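Local coordinates for protein glycoside hydrolase (PDB 6ORH) that probably hydrolyses alpha-L-fucosidic linkages, as a family 29 glycoside hydrolase thought to help the bacterium degrade host-derived carbohydrate antigens, at residues D308-R311 and L312-A316; Y282-S285 and V286-T290; Y145-A148 and Q149-I153; F265-E268 and D269-P272. The protein carries 2 engineered substitutions. All blocks are in the same frame, centred on the assembly; numbering follows the deposited sequence.

Contact 1. Residues D308-R311 and L312-A316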
# COMPACT_ATOMS: atom_id res chain seq x y z
N ASP A 308 13.82 -10.55 -21.69
CA ASP A 308 12.42 -10.65 -21.28
C ASP A 308 12.01 -12.10 -21.13
O ASP A 308 11.30 -12.47 -20.20
CB ASP A 308 11.47 -9.99 -22.28
CG ASP A 308 11.67 -8.50 -22.46
OD1 ASP A 308 12.74 -7.99 -22.06
OD2 ASP A 308 10.76 -7.85 -23.01
N ILE A 309 12.40 -12.96 -22.10
CA ILE A 309 12.07 -14.36 -22.01
C ILE A 309 12.66 -14.98 -20.74
O ILE A 309 11.97 -15.70 -20.02
CB ILE A 309 12.55 -15.08 -23.29
CG1 ILE A 309 11.80 -14.57 -24.52
CG2 ILE A 309 12.39 -16.59 -23.12
CD1 ILE A 309 12.46 -14.98 -25.87
N GLU A 310 13.96 -14.73 -20.48
CA GLU A 310 14.60 -15.28 -19.30
C GLU A 310 13.81 -14.87 -18.04
O GLU A 310 13.56 -15.71 -17.17
CB GLU A 310 16.04 -14.77 -19.26
CG GLU A 310 16.83 -15.30 -18.09
CD GLU A 310 18.31 -15.09 -18.38
OE1 GLU A 310 18.98 -16.10 -18.71
OE2 GLU A 310 18.76 -13.90 -18.35
N ARG A 311 13.39 -13.61 -18.02
CA ARG A 311 12.71 -13.02 -16.87
C ARG A 311 11.34 -13.68 -16.67
O ARG A 311 10.92 -13.94 -15.54
CB ARG A 311 12.66 -11.51 -17.07
CG ARG A 311 12.06 -10.71 -15.92
CD ARG A 311 12.79 -10.87 -14.60
NE ARG A 311 14.24 -11.07 -14.65
CZ ARG A 311 15.16 -10.15 -14.89
NH1 ARG A 311 14.81 -8.91 -15.20
NH2 ARG A 311 16.44 -10.48 -14.85
N LEU A 312 10.64 -14.00 -17.77
CA LEU A 312 9.37 -14.70 -17.62
C LEU A 312 9.52 -16.10 -17.02
O LEU A 312 8.68 -16.52 -16.23
CB LEU A 312 8.63 -14.75 -18.96
CG LEU A 312 8.19 -13.42 -19.54
CD1 LEU A 312 7.50 -13.69 -20.87
CD2 LEU A 312 7.24 -12.72 -18.57
N TYR A 313 10.57 -16.85 -17.42
CA TYR A 313 10.80 -18.16 -16.83
C TYR A 313 11.17 -18.00 -15.35
O TYR A 313 10.69 -18.78 -14.53
CB TYR A 313 11.88 -18.93 -17.60
CG TYR A 313 11.37 -19.54 -18.89
CD1 TYR A 313 10.67 -20.74 -18.90
CD2 TYR A 313 11.55 -18.87 -20.09
CE1 TYR A 313 10.18 -21.28 -20.08
CE2 TYR A 313 11.07 -19.39 -21.28
CZ TYR A 313 10.37 -20.58 -21.27
OH TYR A 313 9.87 -21.08 -22.44
N GLU A 314 11.93 -16.96 -15.03
CA GLU A 314 12.35 -16.75 -13.64
C GLU A 314 11.10 -16.45 -12.80
O GLU A 314 10.98 -16.92 -11.67
CB GLU A 314 13.29 -15.55 -13.53
CG GLU A 314 14.69 -15.87 -14.02
CD GLU A 314 15.66 -14.71 -14.06
OE1 GLU A 314 15.26 -13.59 -13.68
OE2 GLU A 314 16.82 -14.91 -14.50
N PHE A 315 10.16 -15.70 -13.38
CA PHE A 315 8.95 -15.32 -12.65
C PHE A 315 8.08 -16.56 -12.43
O PHE A 315 7.51 -16.77 -11.36
CB PHE A 315 8.28 -14.17 -13.41
CG PHE A 315 6.99 -13.58 -12.87
CD1 PHE A 315 6.76 -13.48 -11.51
CD2 PHE A 315 6.10 -12.98 -13.75
CE1 PHE A 315 5.58 -12.91 -11.03
CE2 PHE A 315 4.94 -12.36 -13.27
CZ PHE A 315 4.68 -12.33 -11.91
N ALA A 316 7.97 -17.41 -13.47
CA ALA A 316 7.20 -18.63 -13.36
C ALA A 316 7.80 -19.54 -12.29
O ALA A 316 7.06 -20.15 -11.52
CB ALA A 316 7.10 -19.32 -14.72
O HOH W 1 18.03 -12.77 -15.69

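Contact 2. Residues Y282-S285 and V286-T290. With EDO (1,2-ethanediol), chain L.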
# COMPACT_ATOMS: atom_id res chain seq x y z
N TYR A 282 3.13 -8.72 -8.57
CA TYR A 282 2.31 -9.90 -8.42
C TYR A 282 1.51 -9.83 -7.11
O TYR A 282 0.29 -10.05 -7.11
CB TYR A 282 3.20 -11.15 -8.48
CG TYR A 282 2.43 -12.44 -8.43
CD1 TYR A 282 1.68 -12.87 -9.52
CD2 TYR A 282 2.42 -13.22 -7.29
CE1 TYR A 282 0.96 -14.05 -9.46
CE2 TYR A 282 1.73 -14.42 -7.22
CZ TYR A 282 1.00 -14.84 -8.32
OH TYR A 282 0.33 -16.02 -8.29
N PHE A 283 2.20 -9.48 -6.01
CA PHE A 283 1.48 -9.46 -4.74
C PHE A 283 0.44 -8.35 -4.67
O PHE A 283 -0.50 -8.45 -3.86
CB PHE A 283 2.49 -9.38 -3.57
CG PHE A 283 3.02 -10.74 -3.19
CD1 PHE A 283 2.27 -11.60 -2.39
CD2 PHE A 283 4.28 -11.16 -3.62
CE1 PHE A 283 2.74 -12.86 -2.05
CE2 PHE A 283 4.75 -12.42 -3.27
CZ PHE A 283 3.99 -13.27 -2.49
N HIS A 284 0.63 -7.28 -5.46
CA HIS A 284 -0.30 -6.14 -5.43
C HIS A 284 -1.37 -6.22 -6.52
O HIS A 284 -2.20 -5.30 -6.61
CB HIS A 284 0.46 -4.82 -5.49
CG HIS A 284 1.24 -4.55 -4.25
ND1 HIS A 284 2.57 -4.94 -4.11
CD2 HIS A 284 0.92 -3.95 -3.09
CE1 HIS A 284 3.02 -4.59 -2.93
NE2 HIS A 284 2.03 -3.98 -2.28
N SER A 285 -1.41 -7.34 -7.28
CA SER A 285 -2.38 -7.49 -8.34
C SER A 285 -3.12 -8.80 -8.09
O SER A 285 -4.15 -8.86 -7.42
CB SER A 285 -1.73 -7.37 -9.75
OG SER A 285 -0.67 -8.31 -9.88
N VAL A 286 -2.50 -9.92 -8.48
CA VAL A 286 -3.06 -11.23 -8.22
C VAL A 286 -3.24 -11.42 -6.71
O VAL A 286 -4.25 -11.99 -6.29
CB VAL A 286 -2.14 -12.32 -8.84
CG1 VAL A 286 -2.56 -13.70 -8.36
CG2 VAL A 286 -2.23 -12.24 -10.38
N GLY A 287 -2.27 -10.95 -5.93
CA GLY A 287 -2.34 -11.05 -4.47
C GLY A 287 -3.37 -10.12 -3.83
O GLY A 287 -3.59 -10.22 -2.63
N ARG A 288 -4.05 -9.29 -4.63
CA ARG A 288 -5.15 -8.47 -4.11
C ARG A 288 -6.46 -8.84 -4.80
O ARG A 288 -7.48 -8.13 -4.66
CB ARG A 288 -4.82 -6.98 -4.18
CG ARG A 288 -3.80 -6.59 -3.12
CD ARG A 288 -3.45 -5.12 -3.20
NE ARG A 288 -2.61 -4.82 -2.05
CZ ARG A 288 -2.31 -3.60 -1.63
NH1 ARG A 288 -2.73 -2.51 -2.27
NH2 ARG A 288 -1.61 -3.47 -0.51
N GLY A 289 -6.46 -9.96 -5.52
CA GLY A 289 -7.72 -10.49 -6.02
C GLY A 289 -8.06 -10.01 -7.44
O GLY A 289 -9.21 -10.12 -7.85
N THR A 290 -7.05 -9.59 -8.20
CA THR A 290 -7.37 -9.19 -9.57
C THR A 290 -6.30 -9.71 -10.54
O THR A 290 -5.15 -9.89 -10.14
CB THR A 290 -7.55 -7.66 -9.64
OG1 THR A 290 -8.39 -7.36 -10.76
CG2 THR A 290 -6.24 -6.91 -9.76
C1 EDO L . -7.49 -12.87 -9.56
O1 EDO L . -7.08 -13.17 -10.85
C2 EDO L . -6.34 -13.33 -8.77
O2 EDO L . -6.46 -13.04 -7.47

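Contact 3. Residues Y145-A148 and Q149-I153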
# COMPACT_ATOMS: atom_id res chain seq x y z
N TYR A 145 -17.03 1.99 -39.25
CA TYR A 145 -15.72 1.43 -39.56
C TYR A 145 -15.27 0.54 -38.39
O TYR A 145 -14.89 -0.63 -38.59
CB TYR A 145 -14.72 2.57 -39.80
CG TYR A 145 -13.26 2.18 -39.87
CD1 TYR A 145 -12.80 1.36 -40.89
CD2 TYR A 145 -12.34 2.57 -38.90
CE1 TYR A 145 -11.47 1.00 -40.98
CE2 TYR A 145 -10.99 2.21 -38.98
CZ TYR A 145 -10.56 1.39 -40.01
OH TYR A 145 -9.26 1.00 -40.13
N TYR A 146 -15.35 1.11 -37.18
CA TYR A 146 -14.95 0.37 -35.97
C TYR A 146 -15.75 -0.92 -35.84
O TYR A 146 -15.19 -2.01 -35.61
CB TYR A 146 -15.03 1.28 -34.73
CG TYR A 146 -14.36 0.69 -33.52
CD1 TYR A 146 -15.04 -0.21 -32.70
CD2 TYR A 146 -13.07 1.05 -33.17
CE1 TYR A 146 -14.43 -0.77 -31.59
CE2 TYR A 146 -12.43 0.50 -32.06
CZ TYR A 146 -13.11 -0.44 -31.30
OH TYR A 146 -12.53 -0.98 -30.17
N LEU A 147 -17.08 -0.80 -35.97
CA LEU A 147 -18.01 -1.91 -35.81
C LEU A 147 -17.75 -2.97 -36.88
O LEU A 147 -17.75 -4.17 -36.60
CB LEU A 147 -19.45 -1.40 -35.86
CG LEU A 147 -20.52 -2.48 -35.72
CD1 LEU A 147 -20.38 -3.23 -34.39
CD2 LEU A 147 -21.93 -1.88 -35.84
N ALA A 148 -17.54 -2.54 -38.13
CA ALA A 148 -17.22 -3.49 -39.19
C ALA A 148 -15.94 -4.27 -38.87
O ALA A 148 -15.86 -5.45 -39.21
CB ALA A 148 -17.10 -2.80 -40.52
N GLN A 149 -14.96 -3.63 -38.22
CA GLN A 149 -13.75 -4.37 -37.88
C GLN A 149 -14.03 -5.35 -36.74
O GLN A 149 -13.51 -6.47 -36.77
CB GLN A 149 -12.59 -3.40 -37.66
CG GLN A 149 -12.19 -2.75 -38.98
CD GLN A 149 -10.92 -1.96 -38.83
OE1 GLN A 149 -10.67 -1.34 -37.78
NE2 GLN A 149 -10.15 -1.95 -39.89
N LEU A 150 -14.81 -4.92 -35.74
CA LEU A 150 -15.23 -5.87 -34.71
C LEU A 150 -15.82 -7.12 -35.37
O LEU A 150 -15.51 -8.24 -34.95
CB LEU A 150 -16.25 -5.25 -33.75
CG LEU A 150 -15.73 -4.20 -32.76
CD1 LEU A 150 -16.89 -3.67 -31.91
CD2 LEU A 150 -14.65 -4.80 -31.87
N LYS A 151 -16.70 -6.92 -36.38
CA LYS A 151 -17.37 -8.05 -37.03
C LYS A 151 -16.35 -8.92 -37.75
O LYS A 151 -16.40 -10.15 -37.66
CB LYS A 151 -18.43 -7.50 -38.00
CG LYS A 151 -19.64 -6.95 -37.25
CD LYS A 151 -20.67 -6.32 -38.18
CE LYS A 151 -21.90 -5.83 -37.44
NZ LYS A 151 -22.86 -5.24 -38.40
N GLU A 152 -15.41 -8.30 -38.47
CA GLU A 152 -14.38 -9.04 -39.18
C GLU A 152 -13.58 -9.92 -38.22
O GLU A 152 -13.22 -11.05 -38.55
CB GLU A 152 -13.32 -8.11 -39.77
CG GLU A 152 -13.73 -7.54 -41.09
CD GLU A 152 -12.65 -6.72 -41.76
OE1 GLU A 152 -11.95 -5.94 -41.06
OE2 GLU A 152 -12.48 -6.89 -42.98
N ILE A 153 -13.28 -9.37 -37.05
CA ILE A 153 -12.37 -10.05 -36.14
C ILE A 153 -13.13 -11.16 -35.42
O ILE A 153 -12.59 -12.27 -35.23
CB ILE A 153 -11.80 -9.03 -35.13
CG1 ILE A 153 -10.86 -8.05 -35.85
CG2 ILE A 153 -11.09 -9.75 -33.98
CD1 ILE A 153 -10.62 -6.74 -35.07

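Contact 4. Residues F265-E268 and D269-P272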
# COMPACT_ATOMS: atom_id res chain seq x y z
N PHE A 265 5.78 -0.46 -26.12
CA PHE A 265 6.44 -1.01 -27.31
C PHE A 265 7.90 -1.31 -26.99
O PHE A 265 8.42 -0.84 -25.99
CB PHE A 265 6.31 -0.05 -28.50
CG PHE A 265 4.90 -0.00 -29.04
CD1 PHE A 265 3.92 0.82 -28.47
CD2 PHE A 265 4.53 -0.82 -30.10
CE1 PHE A 265 2.62 0.82 -28.99
CE2 PHE A 265 3.23 -0.81 -30.61
CZ PHE A 265 2.28 0.03 -30.06
N TYR A 266 8.53 -2.12 -27.84
CA TYR A 266 9.93 -2.48 -27.66
C TYR A 266 10.84 -1.31 -28.03
O TYR A 266 10.67 -0.69 -29.08
CB TYR A 266 10.29 -3.69 -28.54
CG TYR A 266 11.74 -4.05 -28.41
CD1 TYR A 266 12.18 -4.86 -27.37
CD2 TYR A 266 12.68 -3.49 -29.26
CE1 TYR A 266 13.53 -5.16 -27.21
CE2 TYR A 266 14.03 -3.79 -29.12
CZ TYR A 266 14.45 -4.61 -28.09
OH TYR A 266 15.77 -4.90 -27.92
N HIS A 267 11.78 -0.99 -27.14
CA HIS A 267 12.84 -0.00 -27.38
C HIS A 267 14.17 -0.65 -26.99
O HIS A 267 14.30 -1.20 -25.90
CB HIS A 267 12.58 1.24 -26.51
CG HIS A 267 11.22 1.81 -26.77
ND1 HIS A 267 10.92 2.45 -27.94
CD2 HIS A 267 10.09 1.79 -26.03
CE1 HIS A 267 9.65 2.81 -27.93
NE2 HIS A 267 9.12 2.43 -26.76
N GLU A 268 15.15 -0.61 -27.91
CA GLU A 268 16.41 -1.30 -27.69
C GLU A 268 17.06 -0.89 -26.36
O GLU A 268 17.66 -1.72 -25.68
CB GLU A 268 17.38 -1.01 -28.84
CG GLU A 268 18.62 -1.87 -28.79
CD GLU A 268 18.37 -3.37 -28.88
OE1 GLU A 268 17.45 -3.77 -29.64
OE2 GLU A 268 19.09 -4.14 -28.19
N ASP A 269 16.97 0.40 -26.02
CA ASP A 269 17.69 0.94 -24.87
C ASP A 269 16.97 0.66 -23.54
O ASP A 269 17.46 1.06 -22.48
CB ASP A 269 18.01 2.42 -25.07
CG ASP A 269 16.83 3.39 -25.07
OD1 ASP A 269 15.66 2.93 -25.05
OD2 ASP A 269 17.07 4.62 -25.09
N GLN A 270 15.86 -0.07 -23.57
CA GLN A 270 15.16 -0.37 -22.33
C GLN A 270 15.45 -1.80 -21.87
O GLN A 270 15.74 -2.70 -22.67
CB GLN A 270 13.66 -0.15 -22.51
CG GLN A 270 13.32 1.34 -22.56
CD GLN A 270 11.84 1.64 -22.72
OE1 GLN A 270 10.99 0.75 -22.70
NE2 GLN A 270 11.54 2.92 -22.90
N ASP A 271 15.31 -2.01 -20.56
CA ASP A 271 15.47 -3.33 -19.98
C ASP A 271 14.18 -3.76 -19.31
O ASP A 271 13.44 -2.90 -18.81
CB ASP A 271 16.58 -3.27 -18.93
CG ASP A 271 17.94 -3.04 -19.57
OD1 ASP A 271 18.31 -3.82 -20.45
OD2 ASP A 271 18.62 -2.07 -19.17
N PRO A 272 13.90 -5.08 -19.20
CA PRO A 272 12.74 -5.56 -18.45
C PRO A 272 12.91 -5.33 -16.95
O PRO A 272 14.04 -5.23 -16.45
CB PRO A 272 12.72 -7.07 -18.67
CG PRO A 272 14.18 -7.38 -19.02
CD PRO A 272 14.70 -6.18 -19.77
O HOH W 2 10.74 -1.41 -24.41
O HOH W 3 16.32 -4.66 -24.92
O HOH W 4 18.76 -2.53 -23.24

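Contact 1. Residues D308-R311 and L312-A316
Residues Asp308-Arg311 and Leu312-Ala316 are consecutive turns of helix 306-322, joined by four alpha-helical hydrogen bonds that run from Leu312 N to Asp308 O through to Phe315 N to Arg311 O. One flank is polar. Arg311 sends CG away from its backbone N (chi1 -176°) and then bends at its next two torsions, carrying the guanidinium forward, one turn on, to Glu314. Its NE gives a nearly straight bond (165°) to Glu314 OE1 at 2.9 Å, a salt bridge that leaves the guanidinium edge in plane but meets the carboxylate from above. NH1 turns elsewhere, to Lys273 O. Glu310 and Glu314 hold their carboxylate planes nearly parallel (7° apart) with OE2 4.4 Å from OE2, and a water lies 3.0 Å from Glu310 OE2 and 2.7 Å from Glu314 OE2. On another flank Ile309 and Tyr313 run alongside each other, CG2 of Ile309 reaching the ring edge at CE2 of Tyr313 (3.6 Å); both side chains rest on helix 56-65, and Tyr313 OH binds Glu65. The salt bridge probably favours the charged form of Glu314, while the water, also weakly bonded to Arg311 NH2, may ease the crowding of the two like charges.

Contact 2. Residues Y282-S285 and V286-T290
A single carbonyl, that of Ser285, takes two backbone N-H groups from opposite faces of its plane: Arg288 N at 2.8 Å from Ser285 O, and Thr290 N at 3.1 Å from the same oxygen. Both donors stand well out of the carbonyl plane, so the oxygen is gripped from two sides and the chain from Val286 to Thr290 is wrapped tightly round it. Just before, Tyr282 O accepts from Gly287 N at 3.0 Å, a bond spanning five residues and wider than an alpha-helical turn, and also from Ser285 N. With no side chain to intervene, Gly287 CA closes to 3.2 Å from Phe283 O in a CA-H...O contact. Gly289 carries the chain through a positive phi (93°), and an ethanediol, probably from the crystallisation liquor, hydrogen-bonds to Val286 O.

Val286 CB approaches the Tyr282 ring obliquely, 3.6 Å from Tyr282 CE1, in an off-centre CH-pi contact; Tyr282 OH is hydrogen-bonded to Tyr323 OH. Separately, His284 and Arg288 run side by side, the extended Arg288 chain bringing its guanidinium to the ring edge so that His284 CD2 stands 3.6 Å from Arg288 CZ, above the centre of the guanidinium face. The two planes are steeply inclined, at 64°, and Arg288 NH1 is held by Ala219 O. This tight reversal from the end of helix 275-284 into strand 292-295 belongs to a beta-alpha-beta crossover of the TIM barrel, whose strand 292-295 pairs with strand 23-27 to help close the sheet.

Contact 3. Residues Y145-A148 and Q149-I153
Tyr145 and Gln149 make the closest side-chain packing, the amide of Gln149 lying across one face of the phenol ring with OE1 3.5 Å from Tyr145 CZ. Amide and ring are inclined at 41°, so the overlap is a slanted cover and not a parallel stack. Gln149 gets there with CG pointing away from its carbonyl carbon (chi1 -69°) and an extended chain, and its NE2 is fixed by a hydrogen bond to Thr86 OG1. Glu152 reaches the same Thr86 OG1, and its carboxylate is bonded to Tyr84 and Ala87 as well. One residue further along from the Tyr145 pair, Leu150 CD1 meets Tyr146 CE1 at 3.8 Å, crossing the ring obliquely. That phenol also stacks on Trp188, and its OH binds Leu124 O, so the buried hydroxyl is satisfied. Helix 139-154, which carries all these residues, connects the parallel neighbouring strands 119-124 and 167-169 of the TIM barrel and packs against helix 185-196; regular backbone bonds such as Leu150 N to Tyr146 O (2.9 Å) hold its turns together. Packing is slacker toward solvent. There, while Leu147 is itself buried against Lys187 and Thr191, the exposed, fully extended Lys151 lies loosely along it, CE 4.0 Å from Leu147 CG, and also touches Thr191.

Contact 4. Residues F265-E268 and D269-P272
His267 and Gln270 share a first torsion in which CG lies away from the carbonyl carbon (chi1 -56° and -74°), and with the Gln270 chain extended the two side chains run alongside each other in the same direction. The amide thereby comes to the edge of the imidazole, Gln270 OE1 lying 3.6 Å from His267 CD2 and close to the ring plane, while the planes themselves stand 61° apart. The backbone between them makes a type I beta turn from His267 to Gln270, sealed by Gln270 N to His267 O at 3.0 Å. The turn sits in the loop that leaves barrel strand 250-259 for helix 275-284; just ahead of it, the side chain of Phe265 lies about 5 Å from a bound fucose (nearest atoms). A water knits the loop internally, donating to Phe265 O (2.9 Å) and Gln270 OE1 (2.8 Å) and accepting from His267 N. Gln270 OE1 also takes the N-H of Gly263, and the imidazole is held at both nitrogens, ND1 by Asp36 and NE2 by Glu38. Away from this cluster, Tyr266 OH donates to Glu268 OE1 at 2.7 Å, approaching from above the carboxylate plane.

All four contacts belong to the catalytic barrel part of the chain. Contacts 2 and 3 are buried; contacts 1 and 4 are partly buried, with exposed charged residues. Contacts 1 and 3 are stretches of outer helices with regular backbone bonding. Contact 2 relies instead on a carbonyl shared by two N-H groups and on glycines, contact 4 on a beta turn and a bridging water. These two lie at the ends of helix 275-284, contact 4 leading in and contact 2 leading out. Contact 1 touches both, Phe315 packing on Tyr282 and Asp308 on Pro272. Contact 3 stands apart. Contact 4 comes closest to a bound fucose, about 5 Å from Phe265, against about 12 Å from Tyr146 of contact 3.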